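Angiotensin-converting enzyme (Anopheles gambiae, PDB 6S1Y) is a zinc metallopeptidase of the angiotensin-converting enzyme family that probably cleaves peptide substrates in the mosquito. Local coordinates at residues L366-Q369 with F375-G378. Residues are numbered along the deposited sequence; the frame is centred on the assembly and turned at random.
Sequences LQYQ and FRGG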
ATOM      1  N   LEU A 366      -1.225  17.785   4.732  1.00 48.61           N
ATOM      2  CA  LEU A 366      -1.772  19.106   5.023  1.00 50.44           C
ATOM      3  C   LEU A 366      -2.105  19.259   6.497  1.00 52.61           C
ATOM      4  O   LEU A 366      -1.927  20.344   7.060  1.00 54.29           O
ATOM      5  CB  LEU A 366      -3.004  19.380   4.164  1.00 48.29           C
ATOM      6  CG  LEU A 366      -2.685  19.480   2.670  1.00 48.76           C
ATOM      7  CD1 LEU A 366      -3.957  19.437   1.844  1.00 49.57           C
ATOM      8  CD2 LEU A 366      -1.885  20.768   2.334  1.00 51.62           C
ATOM      9  N   GLN A 367      -2.532  18.177   7.157  1.00 52.87           N
ATOM     10  CA  GLN A 367      -2.963  18.286   8.548  1.00 54.03           C
ATOM     11  C   GLN A 367      -1.797  18.438   9.518  1.00 53.91           C
ATOM     12  O   GLN A 367      -1.980  18.990  10.608  1.00 55.96           O
ATOM     13  CB  GLN A 367      -3.797  17.065   8.949  1.00 53.49           C
ATOM     14  CG  GLN A 367      -5.167  17.020   8.301  1.00 55.39           C
ATOM     15  CD  GLN A 367      -6.084  18.122   8.818  1.00 57.13           C
ATOM     16  OE1 GLN A 367      -6.102  18.409  10.011  1.00 58.70           O
ATOM     17  NE2 GLN A 367      -6.847  18.731   7.922  1.00 55.50           N
ATOM     18  N   TYR A 368      -0.608  17.942   9.185  1.00 53.29           N
ATOM     19  CA  TYR A 368       0.503  18.042  10.124  1.00 54.15           C
ATOM     20  C   TYR A 368       1.645  18.930   9.624  1.00 52.45           C
ATOM     21  O   TYR A 368       2.707  18.963  10.250  1.00 52.72           O
ATOM     22  CB  TYR A 368       1.021  16.641  10.508  1.00 53.28           C
ATOM     23  CG  TYR A 368       1.621  15.741   9.428  1.00 53.56           C
ATOM     24  CD1 TYR A 368       2.615  16.194   8.562  1.00 53.37           C
ATOM     25  CD2 TYR A 368       1.240  14.397   9.331  1.00 52.62           C
ATOM     26  CE1 TYR A 368       3.180  15.345   7.597  1.00 53.85           C
ATOM     27  CE2 TYR A 368       1.794  13.549   8.373  1.00 51.05           C
ATOM     28  CZ  TYR A 368       2.770  14.020   7.519  1.00 53.27           C
ATOM     29  OH  TYR A 368       3.322  13.170   6.583  1.00 51.41           O
ATOM     30  N   GLN A 369       1.436  19.684   8.544  1.00 53.63           N
ATOM     31  CA  GLN A 369       2.515  20.494   7.989  1.00 55.74           C
ATOM     32  C   GLN A 369       2.943  21.637   8.906  1.00 58.54           C
ATOM     33  O   GLN A 369       4.022  22.199   8.691  1.00 60.27           O
ATOM     34  CB  GLN A 369       2.113  21.051   6.630  1.00 54.01           C
ATOM     35  CG  GLN A 369       0.952  22.014   6.628  1.00 55.31           C
ATOM     36  CD  GLN A 369       0.711  22.587   5.244  1.00 56.69           C
ATOM     37  OE1 GLN A 369       1.518  22.385   4.335  1.00 58.65           O
ATOM     38  NE2 GLN A 369      -0.391  23.296   5.074  1.00 57.30           N
ATOM     39  N   PHE A 375       8.428  15.570  13.015  1.00 59.53           N
ATOM     40  CA  PHE A 375       7.108  15.060  13.355  1.00 57.14           C
ATOM     41  C   PHE A 375       6.175  15.030  12.149  1.00 57.59           C
ATOM     42  O   PHE A 375       5.016  14.616  12.283  1.00 55.60           O
ATOM     43  CB  PHE A 375       6.458  15.898  14.461  1.00 57.19           C
ATOM     44  CG  PHE A 375       7.056  15.696  15.830  1.00 57.08           C
ATOM     45  CD1 PHE A 375       7.975  14.690  16.080  1.00 60.32           C
ATOM     46  CD2 PHE A 375       6.681  16.519  16.878  1.00 58.57           C
ATOM     47  CE1 PHE A 375       8.508  14.512  17.360  1.00 63.21           C
ATOM     48  CE2 PHE A 375       7.221  16.354  18.154  1.00 58.36           C
ATOM     49  CZ  PHE A 375       8.123  15.352  18.394  1.00 61.30           C
ATOM     50  N   ARG A 376       6.650  15.459  10.981  1.00 55.30           N
ATOM     51  CA  ARG A 376       5.821  15.473   9.778  1.00 56.86           C
ATOM     52  C   ARG A 376       5.864  14.094   9.113  1.00 55.02           C
ATOM     53  O   ARG A 376       6.466  13.882   8.059  1.00 52.52           O
ATOM     54  CB  ARG A 376       6.275  16.592   8.843  1.00 55.91           C
ATOM     55  CG  ARG A 376       5.962  17.973   9.391  1.00 56.58           C
ATOM     56  CD  ARG A 376       6.533  19.094   8.558  1.00 55.41           C
ATOM     57  NE  ARG A 376       5.791  19.334   7.334  1.00 53.97           N
ATOM     58  CZ  ARG A 376       5.951  20.406   6.564  1.00 56.79           C
ATOM     59  NH1 ARG A 376       6.828  21.337   6.919  1.00 55.94           N
ATOM     60  NH2 ARG A 376       5.235  20.549   5.439  1.00 54.94           N
ATOM     61  N   GLY A 377       5.212  13.144   9.790  1.00 54.82           N
ATOM     62  CA  GLY A 377       4.992  11.801   9.289  1.00 52.21           C
ATOM     63  C   GLY A 377       3.796  11.181   9.989  1.00 53.24           C
ATOM     64  O   GLY A 377       3.185  11.781  10.877  1.00 50.64           O
ATOM     65  N   GLY A 378       3.473   9.948   9.589  1.00 53.00           N
ATOM     66  CA  GLY A 378       2.403   9.218  10.248  1.00 51.85           C
ATOM     67  C   GLY A 378       2.752   8.834  11.678  1.00 49.37           C
ATOM     68  O   GLY A 378       3.910   8.778  12.069  1.00 51.44           O
TER
HETATM   69  O   HOH W   1       5.585  13.937   5.602  1.00 51.80           O
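About two turns beyond the zinc-binding HExxH motif on helix 349-368, Tyr368 lays its ring against the backbone of Arg376 and Gly377 in the loop that leads to helix 381-395. Gly377 N stands 3.5 Å above the plane of the Tyr368 ring, toward the rim. Separately, Tyr368 CE1 comes within 3.3 Å of Arg376 C. A chi1 of 63° sets CG between the backbone N and the carbonyl carbon and turns the ring toward the loop. Tyrosine suits this place because its flat ring packs on peptide groups while its hydroxyl meets polar partners. Arg376 centres an inverse gamma turn, closed by a weak bond from Gly377 N to Phe375 O. One water joins the two segments, accepting from Tyr368 OH at 2.6 Å and donating to Arg376 O at 2.6 Å; the hydroxyl also hydrogen-bonds His384, on the helix that supplies the zinc ligand Glu385. The long Arg376 chain bends at chi3 (76°), and its guanidinium lies with Gln369 O 3.3 Å above its centre, a contact over the face without a hydrogen bond. Arg376 NH2 packs 3.4 Å from Gln369 CB and hydrogen-bonds Ala335 O, while Gln369 NE2 hydrogen-bonds Asp337 OD1.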